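Local atomic coordinates of putative hemin transport system, substrate-binding protein (PDB entry 5GIZ), a protein that binds heme in the periplasm and probably delivers it to a membrane transporter for uptake into the bacterial cell. Residues A122-L125 / Q126-D129; R130-Q133 / A134-A138; G34-T37 / T38-Y41; L71-A74 / E75-P78. All blocks are in the same frame, centred on the assembly; numbering follows the deposited sequence.

Contact 1 of 4, residues A122-L125 / Q126-D129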
loop_
_atom_site.group_PDB
_atom_site.type_symbol
_atom_site.label_atom_id
_atom_site.label_comp_id
_atom_site.label_asym_id
_atom_site.label_seq_id
_atom_site.Cartn_x
_atom_site.Cartn_y
_atom_site.Cartn_z
ATOM N N ALA A 122 18.270 -12.022 0.788
ATOM C CA ALA A 122 19.091 -11.491 1.817
ATOM C C ALA A 122 19.707 -10.123 1.441
ATOM O O ALA A 122 19.831 -9.240 2.267
ATOM C CB ALA A 122 20.181 -12.487 2.135
ATOM N N ALA A 123 20.063 -9.953 0.164
ATOM C CA ALA A 123 20.640 -8.668 -0.279
ATOM C C ALA A 123 19.606 -7.552 -0.229
ATOM O O ALA A 123 19.880 -6.452 0.215
ATOM C CB ALA A 123 21.203 -8.806 -1.677
ATOM N N LEU A 124 18.424 -7.877 -0.720
ATOM C CA LEU A 124 17.316 -6.893 -0.687
ATOM C C LEU A 124 16.974 -6.524 0.759
ATOM O O LEU A 124 16.755 -5.363 1.079
ATOM C CB LEU A 124 16.091 -7.434 -1.381
ATOM C CG LEU A 124 14.834 -6.546 -1.390
ATOM C CD1 LEU A 124 15.131 -5.136 -1.937
ATOM C CD2 LEU A 124 13.687 -7.190 -2.150
ATOM N N LEU A 125 16.954 -7.507 1.663
ATOM C CA LEU A 125 16.630 -7.227 3.055
ATOM C C LEU A 125 17.670 -6.296 3.700
ATOM O O LEU A 125 17.355 -5.407 4.455
ATOM C CB LEU A 125 16.469 -8.556 3.846
ATOM C CG LEU A 125 15.980 -8.369 5.284
ATOM C CD1 LEU A 125 14.555 -7.837 5.276
ATOM C CD2 LEU A 125 16.067 -9.655 6.076
ATOM N N GLN A 126 18.933 -6.526 3.395
ATOM C CA GLN A 126 19.977 -5.713 3.941
ATOM C C GLN A 126 19.842 -4.259 3.459
ATOM O O GLN A 126 19.972 -3.340 4.240
ATOM C CB GLN A 126 21.294 -6.339 3.561
ATOM C CG GLN A 126 22.508 -5.588 3.990
ATOM C CD GLN A 126 23.759 -6.239 3.393
ATOM O OE1 GLN A 126 23.993 -6.172 2.187
ATOM N NE2 GLN A 126 24.494 -6.910 4.190
ATOM N N ARG A 127 19.522 -4.059 2.177
ATOM C CA ARG A 127 19.309 -2.691 1.627
ATOM C C ARG A 127 18.107 -2.026 2.271
ATOM O O ARG A 127 18.141 -0.878 2.718
ATOM C CB ARG A 127 19.050 -2.728 0.097
ATOM C CG ARG A 127 20.175 -3.308 -0.732
ATOM C CD ARG A 127 20.179 -2.883 -2.202
ATOM N NE ARG A 127 18.978 -3.213 -2.976
ATOM C CZ ARG A 127 18.691 -4.406 -3.505
ATOM N NH1 ARG A 127 19.497 -5.468 -3.355
ATOM N NH2 ARG A 127 17.568 -4.537 -4.201
ATOM N N PHE A 128 16.999 -2.767 2.302
ATOM C CA PHE A 128 15.783 -2.316 2.906
ATOM C C PHE A 128 16.021 -1.870 4.352
ATOM O O PHE A 128 15.595 -0.779 4.762
ATOM C CB PHE A 128 14.729 -3.420 2.831
ATOM C CG PHE A 128 13.459 -3.058 3.471
ATOM C CD1 PHE A 128 13.262 -3.280 4.820
ATOM C CD2 PHE A 128 12.407 -2.517 2.736
ATOM C CE1 PHE A 128 12.077 -3.002 5.441
ATOM C CE2 PHE A 128 11.219 -2.227 3.346
ATOM C CZ PHE A 128 11.028 -2.466 4.702
ATOM N N ASP A 129 16.719 -2.700 5.124
ATOM C CA ASP A 129 16.969 -2.394 6.534
ATOM C C ASP A 129 17.820 -1.158 6.744
ATOM O O ASP A 129 17.545 -0.363 7.619
ATOM C CB ASP A 129 17.632 -3.574 7.245
ATOM C CG ASP A 129 16.682 -4.728 7.522
ATOM O OD1 ASP A 129 15.445 -4.587 7.352
ATOM O OD2 ASP A 129 17.148 -5.834 7.958
HETATM O O HOH W 1 22.298 -5.489 0.032
#

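Contact 2 of 4, residues R130-Q133 / A134-A138. With SO4 (sulfate ion), chain C.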
loop_
_atom_site.group_PDB
_atom_site.type_symbol
_atom_site.label_atom_id
_atom_site.label_comp_id
_atom_site.label_asym_id
_atom_site.label_seq_id
_atom_site.Cartn_x
_atom_site.Cartn_y
_atom_site.Cartn_z
ATOM N N ARG A 130 18.803 -0.942 5.852
ATOM C CA ARG A 130 19.625 0.260 5.893
ATOM C C ARG A 130 18.753 1.467 5.571
ATOM O O ARG A 130 18.806 2.493 6.253
ATOM C CB ARG A 130 20.793 0.098 4.904
ATOM C CG ARG A 130 21.777 1.231 4.857
ATOM C CD ARG A 130 22.994 0.790 4.052
ATOM N NE ARG A 130 22.711 0.446 2.640
ATOM C CZ ARG A 130 22.895 -0.747 2.049
ATOM N NH1 ARG A 130 23.372 -1.812 2.712
ATOM N NH2 ARG A 130 22.608 -0.881 0.742
ATOM N N ASP A 131 17.965 1.348 4.522
ATOM C CA ASP A 131 17.099 2.454 4.174
ATOM C C ASP A 131 16.062 2.751 5.260
ATOM O O ASP A 131 15.702 3.921 5.525
ATOM C CB ASP A 131 16.395 2.194 2.854
ATOM C CG ASP A 131 17.340 2.197 1.667
ATOM O OD1 ASP A 131 18.470 2.680 1.743
ATOM O OD2 ASP A 131 16.945 1.730 0.617
ATOM N N TRP A 132 15.544 1.692 5.870
ATOM C CA TRP A 132 14.586 1.880 6.945
ATOM C C TRP A 132 15.186 2.656 8.132
ATOM O O TRP A 132 14.561 3.547 8.685
ATOM C CB TRP A 132 14.042 0.560 7.380
ATOM C CG TRP A 132 12.985 0.693 8.446
ATOM C CD1 TRP A 132 13.036 0.161 9.669
ATOM C CD2 TRP A 132 11.731 1.389 8.361
ATOM N NE1 TRP A 132 11.915 0.487 10.374
ATOM C CE2 TRP A 132 11.102 1.260 9.606
ATOM C CE3 TRP A 132 11.113 2.136 7.369
ATOM C CZ2 TRP A 132 9.849 1.776 9.880
ATOM C CZ3 TRP A 132 9.874 2.706 7.655
ATOM C CH2 TRP A 132 9.241 2.487 8.894
ATOM N N GLN A 133 16.386 2.291 8.551
ATOM C CA GLN A 133 17.013 3.026 9.617
ATOM C C GLN A 133 17.195 4.513 9.274
ATOM O O GLN A 133 16.944 5.384 10.099
ATOM C CB GLN A 133 18.364 2.398 10.001
ATOM C CG GLN A 133 19.022 3.127 11.160
ATOM C CD GLN A 133 18.224 3.003 12.444
ATOM O OE1 GLN A 133 18.011 1.890 12.932
ATOM N NE2 GLN A 133 17.765 4.153 12.997
ATOM N N ALA A 134 17.584 4.799 8.051
ATOM C CA ALA A 134 17.707 6.183 7.568
ATOM C C ALA A 134 16.376 6.893 7.617
ATOM O O ALA A 134 16.308 8.038 7.986
ATOM C CB ALA A 134 18.320 6.187 6.173
ATOM N N ALA A 135 15.300 6.240 7.216
ATOM C CA ALA A 135 13.971 6.838 7.254
ATOM C C ALA A 135 13.560 7.123 8.715
ATOM O O ALA A 135 13.071 8.204 9.044
ATOM C CB ALA A 135 12.989 5.903 6.564
ATOM N N ARG A 136 13.802 6.178 9.612
ATOM C CA ARG A 136 13.539 6.381 11.038
ATOM C C ARG A 136 14.284 7.624 11.529
ATOM O O ARG A 136 13.705 8.443 12.220
ATOM C CB ARG A 136 14.023 5.203 11.849
ATOM C CG ARG A 136 13.181 3.982 11.748
ATOM C CD ARG A 136 11.806 4.140 12.318
ATOM N NE ARG A 136 11.296 2.853 12.810
ATOM C CZ ARG A 136 10.098 2.690 13.389
ATOM N NH1 ARG A 136 9.287 3.757 13.535
ATOM N NH2 ARG A 136 9.734 1.474 13.824
ATOM N N ASP A 137 15.563 7.732 11.158
ATOM C CA ASP A 137 16.398 8.889 11.500
ATOM C C ASP A 137 15.854 10.193 10.960
ATOM O O ASP A 137 15.838 11.194 11.682
ATOM C CB ASP A 137 17.850 8.725 10.992
ATOM C CG ASP A 137 18.627 7.651 11.740
ATOM O OD1 ASP A 137 18.121 7.138 12.789
ATOM O OD2 ASP A 137 19.758 7.323 11.265
ATOM N N ALA A 138 15.402 10.176 9.718
ATOM C CA ALA A 138 14.849 11.386 9.086
ATOM C C ALA A 138 13.585 11.865 9.835
ATOM O O ALA A 138 13.389 13.051 10.120
ATOM C CB ALA A 138 14.541 11.117 7.627
HETATM S S SO4 C . 6.396 -0.766 14.523
HETATM O O1 SO4 C . 6.963 -1.255 13.315
HETATM O O2 SO4 C . 6.522 -1.736 15.655
HETATM O O3 SO4 C . 6.964 0.535 14.903
HETATM O O4 SO4 C . 4.988 -0.536 14.466
#

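Contact 3 of 4, residues G34-T37 / T38-Y41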
loop_
_atom_site.group_PDB
_atom_site.type_symbol
_atom_site.label_atom_id
_atom_site.label_comp_id
_atom_site.label_asym_id
_atom_site.label_seq_id
_atom_site.Cartn_x
_atom_site.Cartn_y
_atom_site.Cartn_z
ATOM N N GLY A 34 1.802 -12.681 -15.057
ATOM C CA GLY A 34 0.489 -12.129 -14.860
ATOM C C GLY A 34 0.408 -11.571 -13.444
ATOM O O GLY A 34 1.268 -11.877 -12.572
ATOM N N ALA A 35 -0.611 -10.753 -13.232
ATOM C CA ALA A 35 -0.870 -10.068 -11.955
ATOM C C ALA A 35 -2.307 -9.605 -11.876
ATOM O O ALA A 35 -3.052 -9.686 -12.842
ATOM C CB ALA A 35 0.050 -8.868 -11.814
ATOM N N ASP A 36 -2.668 -9.079 -10.715
ATOM C CA ASP A 36 -3.953 -8.370 -10.605
ATOM C C ASP A 36 -3.735 -6.894 -10.939
ATOM O O ASP A 36 -2.593 -6.409 -11.097
ATOM C CB ASP A 36 -4.514 -8.487 -9.205
ATOM C CG ASP A 36 -3.762 -7.648 -8.235
ATOM O OD1 ASP A 36 -2.569 -7.988 -8.015
ATOM O OD2 ASP A 36 -4.360 -6.661 -7.732
ATOM N N THR A 37 -4.838 -6.166 -11.035
ATOM C CA THR A 37 -4.768 -4.758 -11.457
ATOM C C THR A 37 -4.045 -3.818 -10.547
ATOM O O THR A 37 -3.661 -2.718 -10.997
ATOM C CB THR A 37 -6.178 -4.217 -11.656
ATOM O OG1 THR A 37 -6.911 -4.293 -10.430
ATOM C CG2 THR A 37 -6.906 -5.003 -12.755
ATOM N N THR A 38 -3.837 -4.191 -9.290
ATOM C CA THR A 38 -3.102 -3.318 -8.369
ATOM C C THR A 38 -1.606 -3.292 -8.616
ATOM O O THR A 38 -0.884 -2.467 -8.042
ATOM C CB THR A 38 -3.343 -3.635 -6.872
ATOM O OG1 THR A 38 -2.837 -4.918 -6.516
ATOM C CG2 THR A 38 -4.777 -3.551 -6.512
ATOM N N CYS A 39 -1.108 -4.163 -9.498
ATOM C CA CYS A 39 0.325 -4.258 -9.721
ATOM C C CYS A 39 0.744 -3.356 -10.840
ATOM O O CYS A 39 0.886 -3.767 -11.998
ATOM C CB CYS A 39 0.753 -5.712 -10.003
ATOM S SG CYS A 39 0.396 -6.863 -8.666
ATOM N N THR A 40 0.992 -2.100 -10.477
ATOM C CA THR A 40 1.306 -1.041 -11.421
ATOM C C THR A 40 2.717 -0.516 -11.334
ATOM O O THR A 40 3.064 0.362 -12.073
ATOM C CB THR A 40 0.379 0.128 -11.250
ATOM O OG1 THR A 40 0.583 0.653 -9.941
ATOM C CG2 THR A 40 -1.049 -0.305 -11.395
ATOM N N TYR A 41 3.534 -1.033 -10.418
ATOM C CA TYR A 41 4.908 -0.597 -10.192
ATOM C C TYR A 41 5.837 -1.790 -10.042
ATOM O O TYR A 41 5.515 -2.734 -9.355
ATOM C CB TYR A 41 4.985 0.271 -8.904
ATOM C CG TYR A 41 6.266 1.035 -8.860
ATOM C CD1 TYR A 41 7.402 0.495 -8.273
ATOM C CD2 TYR A 41 6.380 2.266 -9.446
ATOM C CE1 TYR A 41 8.620 1.155 -8.260
ATOM C CE2 TYR A 41 7.594 2.927 -9.467
ATOM C CZ TYR A 41 8.707 2.346 -8.906
ATOM O OH TYR A 41 9.924 2.993 -8.886
#

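Contact 4 of 4, residues L71-A74 / E75-P78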
loop_
_atom_site.group_PDB
_atom_site.type_symbol
_atom_site.label_atom_id
_atom_site.label_comp_id
_atom_site.label_asym_id
_atom_site.label_seq_id
_atom_site.Cartn_x
_atom_site.Cartn_y
_atom_site.Cartn_z
ATOM N N LEU A 71 1.825 -16.128 -6.054
ATOM C CA LEU A 71 2.098 -15.449 -4.822
ATOM C C LEU A 71 0.957 -14.510 -4.572
ATOM O O LEU A 71 0.702 -13.622 -5.381
ATOM C CB LEU A 71 3.401 -14.660 -4.919
ATOM C CG LEU A 71 4.615 -15.463 -5.421
ATOM C CD1 LEU A 71 5.801 -14.485 -5.624
ATOM C CD2 LEU A 71 4.914 -16.605 -4.520
ATOM N N ALA A 72 0.248 -14.726 -3.466
ATOM C CA ALA A 72 -0.985 -14.021 -3.214
ATOM C C ALA A 72 -0.990 -13.251 -1.933
ATOM O O ALA A 72 -0.620 -13.772 -0.860
ATOM C CB ALA A 72 -2.153 -15.008 -3.200
ATOM N N SER A 73 -1.428 -12.016 -2.030
ATOM C CA SER A 73 -1.520 -11.175 -0.846
ATOM C C SER A 73 -2.690 -11.676 -0.022
ATOM O O SER A 73 -3.584 -12.412 -0.506
ATOM C CB SER A 73 -1.746 -9.741 -1.266
ATOM O OG SER A 73 -3.017 -9.678 -1.827
ATOM N N ALA A 74 -2.733 -11.144 1.194
ATOM C CA ALA A 74 -3.817 -11.424 2.130
ATOM C C ALA A 74 -5.181 -11.045 1.548
ATOM O O ALA A 74 -6.177 -11.662 1.860
ATOM C CB ALA A 74 -3.554 -10.662 3.436
ATOM N N GLU A 75 -5.198 -10.046 0.686
ATOM C CA GLU A 75 -6.421 -9.492 0.105
ATOM C C GLU A 75 -6.949 -10.262 -1.136
ATOM O O GLU A 75 -8.098 -10.070 -1.592
ATOM C CB GLU A 75 -6.150 -8.003 -0.193
ATOM C CG GLU A 75 -5.780 -7.174 1.060
ATOM C CD GLU A 75 -4.270 -6.939 1.325
ATOM O OE1 GLU A 75 -3.391 -7.614 0.765
ATOM O OE2 GLU A 75 -3.938 -6.046 2.144
ATOM N N ALA A 76 -6.139 -11.170 -1.686
ATOM C CA ALA A 76 -6.507 -11.899 -2.913
ATOM C C ALA A 76 -7.776 -12.754 -2.751
ATOM O O ALA A 76 -7.903 -13.471 -1.790
ATOM C CB ALA A 76 -5.342 -12.773 -3.344
ATOM N N GLY A 77 -8.697 -12.647 -3.692
ATOM C CA GLY A 77 -9.969 -13.344 -3.644
ATOM C C GLY A 77 -10.793 -13.163 -4.895
ATOM O O GLY A 77 -10.317 -12.606 -5.877
ATOM N N PRO A 78 -12.047 -13.648 -4.900
ATOM C CA PRO A 78 -12.728 -14.162 -3.723
ATOM C C PRO A 78 -12.299 -15.576 -3.418
ATOM O O PRO A 78 -11.598 -16.203 -4.206
ATOM C CB PRO A 78 -14.205 -14.119 -4.145
ATOM C CG PRO A 78 -14.180 -14.351 -5.587
ATOM C CD PRO A 78 -12.925 -13.652 -6.083
HETATM O O HOH W 2 -5.678 -14.347 -0.053
HETATM O O HOH W 3 -2.520 -6.440 -1.722
#

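Contact 1 of 4, residues A122-L125 / Q126-D129
Arg127 doubles back along its own helix to lie against Leu124 and Ala123, and its atoms can be followed outward one by one. CB rests near the carbonyl oxygens of the preceding turn. With CG placed beside the backbone N (chi1 -61°), that methylene comes within 3.3 Å of Ala123 O. A bend at chi3 then turns the end of the chain back, so that the guanidinium arrives across the Leu124 side chain at about a right angle. Arg127 CZ is 4.0 Å from Leu124 CD1. That methyl lies over one guanidinium face, with Leu124 CD1 3.4 Å from Arg127 NH2, while Arg127 NH1 ends beside the methyl of Ala123.

All of this happens on helix 118-141, a long helix of the periplasmic binding protein fold, whose regular i to i+4 ladder includes Phe128 N to Leu124 O at 2.9 Å. A water also donates to Ala123 O at 2.6 Å; its link to Gln126 OE1 is doubtful, because that side chain has two conformers.

Leu124 packs on Ala21 and Leu22 of helix 13-23, and Phe128 is buried between helices 101-114 and 255-269. One turn after Leu125, Asp129 brings its carboxylate across the leucine at a slant, with Asp129 OD2 at 3.9 Å from Leu125 CG. That same oxygen forms a salt bridge with Arg105 of helix 101-114, which also touches the Leu125 side chain.

Contact 2 of 4, residues R130-Q133 / A134-A138
Arg136 lies across the Trp132 indole one turn on, an i to i+4 pairing on helix 118-141, a long helix of the periplasmic binding protein fold that runs here beside helix 255-269. The arginine bends at chi2 (-65°), which lays its chain over the ring. Arg136 CG sits above the five-membered ring of Trp132, 4.2 Å from its centroid in a CH-pi contact. Farther out, Arg136 NE comes to 3.4 Å from Trp132 CZ2, which lies over one face of the guanidinium. The two planes are 50° apart, so the guanidinium is tilted on the indole and not laid flat against it.

The methyl of Ala135 approaches the indole obliquely, Ala135 CB standing 4.3 Å from Trp132 CE3, and the indole also meets Leu255 and Val259 of helix 255-269 and, edge-to-face, the ring of Tyr178. A sulfate, probably from the crystallisation liquor, places its O3 at the edge of the guanidinium, near its plane: Arg136 NH2 donates to sulfate O3 at 3.1 Å, and Tyr178 OH bonds the same ion.

Round the helix, Gln133 and Asp137 form a second pair with the same spacing. The glutamine kinks at chi2 (65°), which turns its amide forward along the helix, toward Asp137. Gln133 NE2 donates to Asp137 OD1 at 3.0 Å, with the oxygen near the amide plane but the nitrogen well above the plane of the carboxylate.

Contact 3 of 4, residues G34-T37 / T38-Y41
Asp36 reaches over the start of its own turn and sets its carboxylate against Thr38. Its chi1 of 73° places CG between the backbone N and the carbonyl carbon, and from there Asp36 OD2 takes two bonds from the same threonine. The hydroxyl gives the shorter one, Thr38 OG1 to Asp36 OD2 at 2.6 Å, taken on the syn lone pair of Asp36 OD2. The second comes from the backbone, Thr38 N to Asp36 OD2 at 3.0 Å, and meets the oxygen from far above the carboxylate plane. The other oxygen, Asp36 OD1, lies 3.2 Å from Cys39 SG and accepts from Gly12 N, so both ends of the carboxylate are fixed and its rotation is probably restricted.

Under this polar cluster the main chain closes a type I beta turn from Asp36 to Cys39, with Cys39 N bonded to Asp36 O at 3.1 Å. Cys39 is itself the centre of an inverse gamma turn. The cysteine side chain folds back on the end of strand 30-35, where Cys39 CB touches Ala35 CB at 3.7 Å, and it also meets Ala16 of helix 13-23.

Thr37, at the exposed crest of the turn, is one of the heme-binding residues. Its side chain touches Tyr53, the axial ligand of the heme iron, while Asp36 leans on Gln54, another heme contact. An Asx turn, with Asp36 OD2 accepting from Thr38 N, thus shapes the loop after an edge strand at the heme site.

Contact 4 of 4, residues L71-A74 / E75-P78
Ser73 and Ala76 are joined by a type I beta turn that begins just where strand 69-72 runs out. Ala76 N donates to Ser73 O at 3.1 Å, approaching from above the carbonyl plane, and the chain then continues through a cis peptide before Pro78, the N-cap of helix 79-87. A water lies between Ser73 O and Ala76 O, at 2.9 and 3.0 Å, and may bridge them.

Across the turn's base, Ala72 CB lies 3.9 Å from Ala76 CB, and Ala76 also packs on Ile11 of the neighbouring strand. On the other flank, Glu75 bends at chi2 (97°) and carries its carboxylate back over Ser73, with Glu75 OE1 at 3.4 Å from Ser73 CB. A second water donates to Glu75 OE1 at 2.9 Å and lies at a weak 3.3 Å from Ser73 OG.

Gln54, a heme-binding residue, touches both Ser73 and Glu75, and the Glu75 side chain is about 5 Å from that of Arg55, another heme contact, measured between nearest atoms. Glu75 also touches Glu97, and the two acids may make the surroundings of Arg55 more negative in the apo protein.

Contacts 3 and 4 come first along the chain and share the four-stranded parallel sheet: they form the turns after strands 30-35 and 69-72, their centres about 12 Å apart and their nearest atoms about 6 Å. Both border the heme site, where each touches Gln54. Contacts 1 and 2 follow much later as consecutive parts of helix 118-141, with centres about 13 Å apart, away from that site. Contacts 2 and 4 lie about 29 Å apart between centres, on opposite sides of the chain's centre. The long helix fits the rigid backbone helix linking the two lobes in this class of binding proteins, while the turns probably contribute to one side of the heme site.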